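Local coordinates for protein ectonucleoside triphosphate diphosphohydrolase 4 (Homo sapiens, PDB 6WG5) that belongs to the GDA1/CD39 family of the actin ATPase clan, whose members are built on actin-like folds, at residues V46-S51 with I129-G134; A133-L138 with A167-G172; I88-S93 with S103-P108. All coordinates share one frame; numbering follows the deposited sequence.

The three contacts illustrate how an actin-like domain is assembled outward from its sheet. Interaction 1 pairs strands 40-48 and 127-131, and interaction 2 packs helix 133-136, whose first residues interaction 1 also uses, on strand 167-169; their centres lie about 7 Å apart, and Cys-131 O meets Ile-170 N at 3.1 Å in a probable hydrogen bond between them. Interaction 3 is nested in the chain between the two halves of interaction 1, its centre about 10 Å from that of interaction 1 and about 15 Å from that of interaction 2. Ile-92 joins all three, its CD1 4.2 Å from Cys-48 SG and its CG2 packed on Met-135. The Gly-Ser-Ser turn within interaction 1 probably corresponds to a phosphate loop of actin-like proteins.

Interaction 1 (V46-S51 with I129-G134); sequences VDCGSS and ILCTAG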
ATOM      1  N   VAL A  46      -7.027 -15.102  -2.112  1.00 39.17           N
ATOM      2  CA  VAL A  46      -8.221 -14.328  -2.435  1.00 47.01           C
ATOM      3  C   VAL A  46      -8.172 -13.034  -1.633  1.00 48.45           C
ATOM      4  O   VAL A  46      -8.114 -13.061  -0.397  1.00 46.61           O
ATOM      5  CB  VAL A  46      -9.508 -15.114  -2.139  1.00 47.14           C
ATOM      6  CG1 VAL A  46     -10.737 -14.225  -2.300  1.00 47.08           C
ATOM      7  CG2 VAL A  46      -9.613 -16.317  -3.058  1.00 44.35           C
ATOM      8  N   ASP A  47      -8.196 -11.906  -2.337  1.00 40.59           N
ATOM      9  CA  ASP A  47      -8.306 -10.592  -1.713  1.00 43.45           C
ATOM     10  C   ASP A  47      -9.783 -10.223  -1.636  1.00 47.38           C
ATOM     11  O   ASP A  47     -10.407  -9.923  -2.660  1.00 50.65           O
ATOM     12  CB  ASP A  47      -7.515  -9.555  -2.506  1.00 44.69           C
ATOM     13  CG  ASP A  47      -7.844  -8.128  -2.098  1.00 52.21           C
ATOM     14  OD1 ASP A  47      -8.335  -7.917  -0.968  1.00 52.44           O
ATOM     15  OD2 ASP A  47      -7.606  -7.212  -2.915  1.00 54.90           O
ATOM     16  N   CYS A  48     -10.344 -10.246  -0.428  1.00 49.35           N
ATOM     17  CA  CYS A  48     -11.753  -9.917  -0.203  1.00 53.46           C
ATOM     18  C   CYS A  48     -11.838  -8.466   0.260  1.00 54.79           C
ATOM     19  O   CYS A  48     -11.810  -8.172   1.456  1.00 53.79           O
ATOM     20  CB  CYS A  48     -12.379 -10.868   0.809  1.00 58.32           C
ATOM     21  SG  CYS A  48     -12.770 -12.503   0.146  1.00 62.15           S
ATOM     22  N   GLY A  49     -11.952  -7.551  -0.704  1.00 55.81           N
ATOM     23  CA  GLY A  49     -12.058  -6.139  -0.407  1.00 62.21           C
ATOM     24  C   GLY A  49     -13.500  -5.689  -0.246  1.00 68.64           C
ATOM     25  O   GLY A  49     -14.443  -6.478  -0.286  1.00 73.26           O
ATOM     26  N   SER A  50     -13.660  -4.377  -0.059  1.00 72.34           N
ATOM     27  CA  SER A  50     -14.994  -3.810   0.107  1.00 74.13           C
ATOM     28  C   SER A  50     -15.759  -3.817  -1.211  1.00 77.23           C
ATOM     29  O   SER A  50     -16.904  -4.280  -1.273  1.00 80.45           O
ATOM     30  CB  SER A  50     -14.895  -2.387   0.659  1.00 71.91           C
ATOM     31  OG  SER A  50     -14.243  -2.367   1.917  1.00 68.76           O
ATOM     32  N   SER A  51     -15.141  -3.308  -2.277  1.00 83.46           N
ATOM     33  CA  SER A  51     -15.817  -3.193  -3.563  1.00 81.96           C
ATOM     34  C   SER A  51     -15.955  -4.526  -4.286  1.00 78.72           C
ATOM     35  O   SER A  51     -16.768  -4.627  -5.209  1.00 85.62           O
ATOM     36  CB  SER A  51     -15.068  -2.202  -4.458  1.00 85.34           C
ATOM     37  OG  SER A  51     -13.697  -2.548  -4.567  1.00 88.34           O
ATOM     38  N   ILE A 129      -7.822 -17.042   2.008  1.00 43.11           N
ATOM     39  CA  ILE A 129      -8.854 -16.033   1.792  1.00 44.53           C
ATOM     40  C   ILE A 129      -8.672 -14.975   2.869  1.00 46.77           C
ATOM     41  O   ILE A 129      -8.950 -15.225   4.049  1.00 48.09           O
ATOM     42  CB  ILE A 129     -10.266 -16.633   1.830  1.00 49.52           C
ATOM     43  CG1 ILE A 129     -10.415 -17.687   0.728  1.00 50.85           C
ATOM     44  CG2 ILE A 129     -11.316 -15.532   1.675  1.00 50.34           C
ATOM     45  CD1 ILE A 129     -11.747 -18.411   0.731  1.00 54.14           C
ATOM     46  N   LEU A 130      -8.208 -13.795   2.467  1.00 50.77           N
ATOM     47  CA  LEU A 130      -7.864 -12.722   3.391  1.00 47.72           C
ATOM     48  C   LEU A 130      -8.725 -11.507   3.076  1.00 51.76           C
ATOM     49  O   LEU A 130      -8.676 -10.980   1.958  1.00 56.55           O
ATOM     50  CB  LEU A 130      -6.376 -12.384   3.286  1.00 45.03           C
ATOM     51  CG  LEU A 130      -5.449 -13.601   3.342  1.00 42.97           C
ATOM     52  CD1 LEU A 130      -4.007 -13.187   3.096  1.00 46.55           C
ATOM     53  CD2 LEU A 130      -5.581 -14.326   4.674  1.00 41.40           C
ATOM     54  N   CYS A 131      -9.506 -11.066   4.058  1.00 47.69           N
ATOM     55  CA  CYS A 131     -10.458  -9.978   3.888  1.00 54.93           C
ATOM     56  C   CYS A 131      -9.927  -8.715   4.551  1.00 51.92           C
ATOM     57  O   CYS A 131      -9.277  -8.781   5.598  1.00 54.11           O
ATOM     58  CB  CYS A 131     -11.817 -10.350   4.486  1.00 63.82           C
ATOM     59  SG  CYS A 131     -12.311 -12.061   4.172  1.00 62.51           S
ATOM     60  N   THR A 132     -10.219  -7.565   3.942  1.00 57.39           N
ATOM     61  CA  THR A 132      -9.664  -6.299   4.406  1.00 61.66           C
ATOM     62  C   THR A 132     -10.733  -5.410   5.037  1.00 68.32           C
ATOM     63  O   THR A 132     -11.345  -5.791   6.041  1.00 69.02           O
ATOM     64  CB  THR A 132      -8.968  -5.576   3.248  1.00 61.64           C
ATOM     65  OG1 THR A 132      -9.871  -5.451   2.143  1.00 64.29           O
ATOM     66  CG2 THR A 132      -7.730  -6.344   2.809  1.00 60.24           C
ATOM     67  N   ALA A 133     -10.973  -4.227   4.463  1.00 65.34           N
ATOM     68  CA  ALA A 133     -11.770  -3.214   5.149  1.00 68.19           C
ATOM     69  C   ALA A 133     -13.253  -3.567   5.176  1.00 73.47           C
ATOM     70  O   ALA A 133     -13.958  -3.195   6.122  1.00 72.04           O
ATOM     71  CB  ALA A 133     -11.568  -1.853   4.484  1.00 69.91           C
ATOM     72  N   GLY A 134     -13.747  -4.271   4.157  1.00 78.15           N
ATOM     73  CA  GLY A 134     -15.163  -4.592   4.117  1.00 75.79           C
ATOM     74  C   GLY A 134     -15.619  -5.385   5.326  1.00 76.43           C
ATOM     75  O   GLY A 134     -16.700  -5.144   5.868  1.00 79.67           O
TER
HETATM   76  O   HOH W   1      -7.688  -4.697  -0.246  1.00 55.11           O
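Cys-48 buries the most surface in this contact, and it does so against Ile-129 and Cys-131 on the neighbouring strand. The setting is the central sheet of an actin-like domain, where strands 40-48 and 127-131 run parallel, their short axes approaching to 4.8 Å with directions 23° apart. With SG anti to the carbonyl carbon and beside the backbone N (chi1 -77°), the Cys-48 sulfur leans back toward the start of its strand and reaches Ile-129 CG2 at 3.7 Å. Its CB is thereby left against the other sulfur, Cys-131 SG, at 3.6 Å. The two thiols stay 4.1 Å apart from SG to SG, packed together but not joined as a disulfide.

Val-46 and Ile-129, next in burial, continue this apolar face one step back. They lie side by side and point the same way, with Val-46 CB 4.0 Å from Ile-129 CG1, and Val-55 of strand 53-61 adds to the packing of Val-46. Asp-47 and Leu-130 occupy the other face, under helix 479-487, where both touch Trp-479; the Asp-47 OD2 end forms a salt bridge with Arg-54.

The backbones are stitched by bonds from Leu-130 N to Val-46 O, from Cys-48 N to Leu-130 O and from Thr-132 N to Cys-48 O, each 3.0 Å. Past the strands the two segments turn into a Gly-Ser-Ser loop and a short helix with Thr-132 at its N-cap position; the Asp-Cys-Gly-Ser-Ser turn is consistent with the first phosphate loop of actin-like proteins. Here the Thr-132 side chain crosses that of Asp-47 at about a right angle, and a water bridges them through weak bonds, 3.4 Å from Asp-47 OD1 and 3.3 Å from Thr-132 OG1.

Interaction 2 (A133-L138 with A167-G172); sequences AGMRIL and AEVISG
Arg-136 spreads its guanidinium group flat against the chain at Ser-171 and Gly-172, within a beta-alpha-beta crossover that carries strand 127-131 through helices 133-136 and 140-157 to the parallel strand 167-169. Gly-172 N lies over the centre of one guanidinium face, 3.4 Å from Arg-136 CZ, and Ser-171 C sits toward the rim of that face. The opposite face is turned back on the arginine's own helix, where Ala-133 N lies over the centre. A bend at chi3 (-100°) swings the group round so that its NE side is presented to Ile-170 O. Arg-136 NE donates to Ile-170 O over 3.0 Å, in the carbonyl plane but 19° out of the guanidinium plane; NH2 adds a weak bond to the same oxygen. That NH2 also forms a salt bridge with Glu-175 of helix 172-186, so one side chain bonds both the loop just past strand 167-169 and helix 172-186.

The neighbouring apolar pair is oriented differently. Met-135, bent at chi2 and chi3, crosses Val-169 at about a right angle and straddles one of its methyls: Val-169 CG2 is 3.9 Å from both Met-135 CB and Met-135 CE.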
ATOM      1  N   ALA A 133     -10.973  -4.227   4.463  1.00 65.34           N
ATOM      2  CA  ALA A 133     -11.770  -3.214   5.149  1.00 68.19           C
ATOM      3  C   ALA A 133     -13.253  -3.567   5.176  1.00 73.47           C
ATOM      4  O   ALA A 133     -13.958  -3.195   6.122  1.00 72.04           O
ATOM      5  CB  ALA A 133     -11.568  -1.853   4.484  1.00 69.91           C
ATOM      6  N   GLY A 134     -13.747  -4.271   4.157  1.00 78.15           N
ATOM      7  CA  GLY A 134     -15.163  -4.592   4.117  1.00 75.79           C
ATOM      8  C   GLY A 134     -15.619  -5.385   5.326  1.00 76.43           C
ATOM      9  O   GLY A 134     -16.700  -5.144   5.868  1.00 79.67           O
ATOM     10  N   MET A 135     -14.802  -6.341   5.765  1.00 77.25           N
ATOM     11  CA  MET A 135     -15.147  -7.194   6.895  1.00 78.17           C
ATOM     12  C   MET A 135     -14.687  -6.631   8.231  1.00 81.74           C
ATOM     13  O   MET A 135     -15.184  -7.069   9.276  1.00 85.63           O
ATOM     14  CB  MET A 135     -14.534  -8.584   6.704  1.00 75.23           C
ATOM     15  CG  MET A 135     -15.170  -9.393   5.586  1.00 76.12           C
ATOM     16  SD  MET A 135     -16.613 -10.322   6.135  1.00 82.18           S
ATOM     17  CE  MET A 135     -15.844 -11.554   7.189  1.00 80.15           C
ATOM     18  N   ARG A 136     -13.756  -5.675   8.224  1.00 75.96           N
ATOM     19  CA  ARG A 136     -13.226  -5.141   9.474  1.00 75.29           C
ATOM     20  C   ARG A 136     -14.290  -4.369  10.245  1.00 74.99           C
ATOM     21  O   ARG A 136     -14.318  -4.409  11.482  1.00 73.72           O
ATOM     22  CB  ARG A 136     -12.024  -4.244   9.187  1.00 72.79           C
ATOM     23  CG  ARG A 136     -10.720  -4.723   9.796  1.00 65.83           C
ATOM     24  CD  ARG A 136      -9.566  -3.865   9.309  1.00 64.56           C
ATOM     25  NE  ARG A 136      -8.816  -4.511   8.233  1.00 63.02           N
ATOM     26  CZ  ARG A 136      -8.197  -3.865   7.250  1.00 67.02           C
ATOM     27  NH1 ARG A 136      -8.244  -2.540   7.174  1.00 71.69           N
ATOM     28  NH2 ARG A 136      -7.535  -4.549   6.326  1.00 66.79           N
ATOM     29  N   ILE A 137     -15.173  -3.658   9.537  1.00 82.55           N
ATOM     30  CA  ILE A 137     -16.177  -2.823  10.193  1.00 90.11           C
ATOM     31  C   ILE A 137     -17.477  -3.567  10.466  1.00 93.91           C
ATOM     32  O   ILE A 137     -18.416  -2.968  11.006  1.00 94.12           O
ATOM     33  CB  ILE A 137     -16.482  -1.549   9.373  1.00 92.26           C
ATOM     34  CG1 ILE A 137     -16.724  -1.888   7.899  1.00 92.15           C
ATOM     35  CG2 ILE A 137     -15.347  -0.541   9.531  1.00 88.61           C
ATOM     36  CD1 ILE A 137     -17.211  -0.714   7.070  1.00 93.18           C
ATOM     37  N   LEU A 138     -17.566  -4.847  10.115  1.00 90.57           N
ATOM     38  CA  LEU A 138     -18.722  -5.632  10.509  1.00 89.38           C
ATOM     39  C   LEU A 138     -18.635  -5.991  11.989  1.00 87.89           C
ATOM     40  O   LEU A 138     -17.545  -6.025  12.565  1.00 82.83           O
ATOM     41  CB  LEU A 138     -18.817  -6.910   9.681  1.00 85.42           C
ATOM     42  CG  LEU A 138     -19.178  -6.822   8.195  1.00 82.76           C
ATOM     43  CD1 LEU A 138     -19.581  -8.202   7.687  1.00 78.47           C
ATOM     44  CD2 LEU A 138     -20.288  -5.812   7.931  1.00 84.16           C
ATOM     45  N   ALA A 167      -8.593 -18.969   6.448  1.00 63.17           N
ATOM     46  CA  ALA A 167      -9.605 -17.936   6.261  1.00 68.44           C
ATOM     47  C   ALA A 167      -9.520 -16.974   7.437  1.00 71.81           C
ATOM     48  O   ALA A 167      -9.650 -17.391   8.593  1.00 75.57           O
ATOM     49  CB  ALA A 167     -11.002 -18.544   6.155  1.00 69.50           C
ATOM     50  N   GLU A 168      -9.305 -15.694   7.146  1.00 65.15           N
ATOM     51  CA  GLU A 168      -8.990 -14.736   8.193  1.00 67.78           C
ATOM     52  C   GLU A 168      -9.292 -13.326   7.709  1.00 65.14           C
ATOM     53  O   GLU A 168      -9.189 -13.027   6.516  1.00 63.60           O
ATOM     54  CB  GLU A 168      -7.517 -14.860   8.607  1.00 69.60           C
ATOM     55  CG  GLU A 168      -7.011 -13.779   9.551  1.00 71.60           C
ATOM     56  CD  GLU A 168      -5.515 -13.867   9.777  1.00 69.14           C
ATOM     57  OE1 GLU A 168      -5.012 -13.200  10.708  1.00 68.26           O
ATOM     58  OE2 GLU A 168      -4.843 -14.599   9.019  1.00 66.40           O
ATOM     59  N   VAL A 169      -9.669 -12.470   8.653  1.00 53.00           N
ATOM     60  CA  VAL A 169      -9.793 -11.035   8.424  1.00 52.23           C
ATOM     61  C   VAL A 169      -8.500 -10.397   8.913  1.00 49.87           C
ATOM     62  O   VAL A 169      -8.247 -10.332  10.121  1.00 47.90           O
ATOM     63  CB  VAL A 169     -11.011 -10.447   9.149  1.00 56.48           C
ATOM     64  CG1 VAL A 169     -11.095  -8.940   8.921  1.00 58.59           C
ATOM     65  CG2 VAL A 169     -12.286 -11.132   8.687  1.00 60.06           C
ATOM     66  N   ILE A 170      -7.680  -9.921   7.981  1.00 46.48           N
ATOM     67  CA  ILE A 170      -6.387  -9.346   8.332  1.00 47.39           C
ATOM     68  C   ILE A 170      -6.567  -7.885   8.717  1.00 46.68           C
ATOM     69  O   ILE A 170      -7.467  -7.193   8.229  1.00 47.83           O
ATOM     70  CB  ILE A 170      -5.384  -9.506   7.171  1.00 45.53           C
ATOM     71  CG1 ILE A 170      -5.852  -8.731   5.934  1.00 47.63           C
ATOM     72  CG2 ILE A 170      -5.197 -10.985   6.839  1.00 38.11           C
ATOM     73  CD1 ILE A 170      -4.812  -8.653   4.830  1.00 48.34           C
ATOM     74  N   SER A 171      -5.702  -7.412   9.609  1.00 44.13           N
ATOM     75  CA  SER A 171      -5.716  -6.021  10.025  1.00 45.93           C
ATOM     76  C   SER A 171      -5.035  -5.144   8.979  1.00 49.28           C
ATOM     77  O   SER A 171      -4.302  -5.621   8.109  1.00 50.22           O
ATOM     78  CB  SER A 171      -5.015  -5.857  11.374  1.00 45.49           C
ATOM     79  OG  SER A 171      -3.663  -6.283  11.300  1.00 40.63           O
ATOM     80  N   GLY A 172      -5.291  -3.837   9.072  1.00 57.07           N
ATOM     81  CA  GLY A 172      -4.616  -2.898   8.191  1.00 56.05           C
ATOM     82  C   GLY A 172      -3.110  -2.932   8.350  1.00 51.01           C
ATOM     83  O   GLY A 172      -2.373  -2.732   7.381  1.00 46.99           O
TER

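Interaction 3 (I88-S93 with S103-P108); sequences IKPGIS and SDYISP
Tyr-105 OH has two polar partners: Gly-91 N donates a weak hydrogen bond to it, 2.8 Å long but strongly bent (116° at the hydrogen), and Ser-53 OG is hydrogen-bonded to it from a neighbouring strand. The bond from Gly-91 N is weak, and most of the buried surface comes from the Tyr-105 ring set in the curve of segment 88-93; Tyr-105 buries more surface here than any other residue.

The ring is enclosed from several sides. Over one face, Ile-88 makes a CH-pi contact, its CD1 methyl 3.8 Å from the centroid of the Tyr-105 ring and 18° off the normal. Gly-91 O lies over the opposite face, 3.6 Å from Tyr-105 CZ. At the edge, near the ring plane, Lys-89 O approaches Tyr-105 CE1 at 3.4 Å. Pro-90, which follows a cis peptide bond, brings its CD obliquely to Tyr-105 CE1 at 4.1 Å, while Ile-92 CB stands 4.3 Å from Tyr-105 CE2. The tyrosine reaches into this enclosure because CG lies anti to its backbone N (chi1 158°), which carries the ring out from the helix. Phe-95 also meets the ring edge-to-face.

Behind the tyrosine, Ser-107 OG, at the start of helix 107-116, donates to Ser-103 O at 2.8 Å, in the carbonyl plane and on a lone pair.

In the fold, the contact closes the connection that leaves strand 85-88 and enters helices 102-105 and 107-116. Ile-88 is hydrogen-bonded through its backbone to Ser-53 at the start of strand 53-61, and Ile-92, Ser-103 and Ile-106 all touch helix 140-157, so the contact joins the end of strand 85-88 to helix 140-157.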
ATOM      1  N   ILE A  88     -14.537 -10.362  -8.974  1.00 71.69           N
ATOM      2  CA  ILE A  88     -15.992 -10.363  -8.896  1.00 67.97           C
ATOM      3  C   ILE A  88     -16.435  -9.267  -7.934  1.00 68.84           C
ATOM      4  O   ILE A  88     -15.689  -8.843  -7.049  1.00 67.39           O
ATOM      5  CB  ILE A  88     -16.561 -11.729  -8.446  1.00 63.62           C
ATOM      6  CG1 ILE A  88     -16.065 -12.093  -7.044  1.00 61.18           C
ATOM      7  CG2 ILE A  88     -16.185 -12.812  -9.452  1.00 63.36           C
ATOM      8  CD1 ILE A  88     -16.712 -13.338  -6.466  1.00 61.89           C
ATOM      9  N   LYS A  89     -17.668  -8.812  -8.125  1.00 79.72           N
ATOM     10  CA  LYS A  89     -18.270  -7.794  -7.272  1.00 80.38           C
ATOM     11  C   LYS A  89     -19.537  -8.356  -6.635  1.00 86.12           C
ATOM     12  O   LYS A  89     -20.038  -9.392  -7.073  1.00 88.68           O
ATOM     13  CB  LYS A  89     -18.572  -6.532  -8.083  1.00 82.34           C
ATOM     14  CG  LYS A  89     -17.439  -5.514  -8.067  1.00 88.15           C
ATOM     15  CD  LYS A  89     -17.150  -4.950  -9.451  1.00 94.39           C
ATOM     16  CE  LYS A  89     -15.992  -3.959  -9.406  1.00 95.44           C
ATOM     17  NZ  LYS A  89     -15.619  -3.453 -10.757  1.00 95.08           N
ATOM     18  N   PRO A  90     -20.076  -7.677  -5.606  1.00 92.48           N
ATOM     19  CA  PRO A  90     -19.673  -6.406  -4.990  1.00 93.42           C
ATOM     20  C   PRO A  90     -18.812  -6.526  -3.734  1.00 94.23           C
ATOM     21  O   PRO A  90     -18.493  -5.499  -3.131  1.00 98.51           O
ATOM     22  CB  PRO A  90     -21.018  -5.777  -4.638  1.00 93.78           C
ATOM     23  CG  PRO A  90     -21.865  -6.954  -4.263  1.00 89.14           C
ATOM     24  CD  PRO A  90     -21.381  -8.127  -5.089  1.00 89.13           C
ATOM     25  N   GLY A  91     -18.452  -7.737  -3.336  1.00 85.32           N
ATOM     26  CA  GLY A  91     -17.663  -7.958  -2.142  1.00 88.61           C
ATOM     27  C   GLY A  91     -18.372  -8.870  -1.157  1.00 91.60           C
ATOM     28  O   GLY A  91     -19.558  -9.169  -1.274  1.00109.78           O
ATOM     29  N   ILE A  92     -17.600  -9.309  -0.169  1.00 81.16           N
ATOM     30  CA  ILE A  92     -18.111 -10.262   0.811  1.00 86.15           C
ATOM     31  C   ILE A  92     -18.854  -9.569   1.952  1.00 85.05           C
ATOM     32  O   ILE A  92     -19.749 -10.170   2.554  1.00 97.99           O
ATOM     33  CB  ILE A  92     -16.960 -11.137   1.348  1.00 70.80           C
ATOM     34  CG1 ILE A  92     -17.482 -12.517   1.750  1.00 79.77           C
ATOM     35  CG2 ILE A  92     -16.265 -10.473   2.543  1.00 81.75           C
ATOM     36  CD1 ILE A  92     -16.390 -13.562   1.902  1.00 77.04           C
ATOM     37  N   SER A  93     -18.503  -8.318   2.258  1.00 93.51           N
ATOM     38  CA  SER A  93     -19.120  -7.615   3.377  1.00 96.89           C
ATOM     39  C   SER A  93     -20.621  -7.439   3.195  1.00 98.99           C
ATOM     40  O   SER A  93     -21.334  -7.246   4.187  1.00 96.93           O
ATOM     41  CB  SER A  93     -18.456  -6.247   3.561  1.00 98.58           C
ATOM     42  OG  SER A  93     -18.613  -5.445   2.405  1.00106.90           O
ATOM     43  N   SER A 103     -20.742 -18.736   0.480  1.00107.06           N
ATOM     44  CA  SER A 103     -19.936 -19.751  -0.191  1.00103.41           C
ATOM     45  C   SER A 103     -20.251 -19.854  -1.679  1.00 96.70           C
ATOM     46  O   SER A 103     -19.402 -20.322  -2.446  1.00 88.86           O
ATOM     47  CB  SER A 103     -20.134 -21.108   0.482  1.00103.29           C
ATOM     48  OG  SER A 103     -19.622 -21.093   1.803  1.00107.79           O
ATOM     49  N   ASP A 104     -21.442 -19.434  -2.106  1.00 97.55           N
ATOM     50  CA  ASP A 104     -21.762 -19.405  -3.529  1.00 96.27           C
ATOM     51  C   ASP A 104     -21.231 -18.156  -4.221  1.00 94.82           C
ATOM     52  O   ASP A 104     -21.084 -18.159  -5.448  1.00 96.24           O
ATOM     53  CB  ASP A 104     -23.277 -19.490  -3.736  1.00 98.93           C
ATOM     54  CG  ASP A 104     -23.777 -20.920  -3.825  1.00102.97           C
ATOM     55  OD1 ASP A 104     -22.999 -21.803  -4.242  1.00101.07           O
ATOM     56  OD2 ASP A 104     -24.955 -21.159  -3.485  1.00108.07           O
ATOM     57  N   TYR A 105     -20.940 -17.097  -3.464  1.00 95.06           N
ATOM     58  CA  TYR A 105     -20.449 -15.861  -4.064  1.00 93.16           C
ATOM     59  C   TYR A 105     -18.999 -15.996  -4.511  1.00 87.75           C
ATOM     60  O   TYR A 105     -18.616 -15.464  -5.560  1.00 87.10           O
ATOM     61  CB  TYR A 105     -20.607 -14.717  -3.067  1.00 93.68           C
ATOM     62  CG  TYR A 105     -19.715 -13.524  -3.313  1.00 89.75           C
ATOM     63  CD1 TYR A 105     -20.015 -12.601  -4.305  1.00 90.02           C
ATOM     64  CD2 TYR A 105     -18.582 -13.310  -2.539  1.00 84.99           C
ATOM     65  CE1 TYR A 105     -19.205 -11.505  -4.528  1.00 89.11           C
ATOM     66  CE2 TYR A 105     -17.767 -12.217  -2.753  1.00 82.71           C
ATOM     67  CZ  TYR A 105     -18.083 -11.318  -3.749  1.00 86.39           C
ATOM     68  OH  TYR A 105     -17.274 -10.227  -3.968  1.00 87.54           O
ATOM     69  N   ILE A 106     -18.178 -16.706  -3.729  1.00 88.79           N
ATOM     70  CA  ILE A 106     -16.781 -16.930  -4.091  1.00 90.12           C
ATOM     71  C   ILE A 106     -16.592 -18.162  -4.963  1.00 88.41           C
ATOM     72  O   ILE A 106     -15.460 -18.444  -5.381  1.00 85.96           O
ATOM     73  CB  ILE A 106     -15.884 -17.061  -2.840  1.00 92.65           C
ATOM     74  CG1 ILE A 106     -16.387 -18.172  -1.910  1.00 95.45           C
ATOM     75  CG2 ILE A 106     -15.801 -15.735  -2.101  1.00 94.31           C
ATOM     76  CD1 ILE A 106     -15.667 -19.483  -2.083  1.00 96.56           C
ATOM     77  N   SER A 107     -17.658 -18.908  -5.249  1.00 81.56           N
ATOM     78  CA  SER A 107     -17.522 -20.090  -6.095  1.00 82.57           C
ATOM     79  C   SER A 107     -16.936 -19.769  -7.465  1.00 81.34           C
ATOM     80  O   SER A 107     -16.053 -20.518  -7.918  1.00 79.75           O
ATOM     81  CB  SER A 107     -18.882 -20.786  -6.236  1.00 85.41           C
ATOM     82  OG  SER A 107     -19.248 -21.430  -5.029  1.00 86.92           O
ATOM     83  N   PRO A 108     -17.360 -18.714  -8.166  1.00 77.97           N
ATOM     84  CA  PRO A 108     -16.740 -18.415  -9.467  1.00 78.46           C
ATOM     85  C   PRO A 108     -15.236 -18.214  -9.390  1.00 77.88           C
ATOM     86  O   PRO A 108     -14.533 -18.490 -10.370  1.00 79.12           O
ATOM     87  CB  PRO A 108     -17.459 -17.133  -9.912  1.00 75.81           C
ATOM     88  CG  PRO A 108     -18.751 -17.139  -9.171  1.00 74.56           C
ATOM     89  CD  PRO A 108     -18.462 -17.788  -7.854  1.00 76.07           C
TER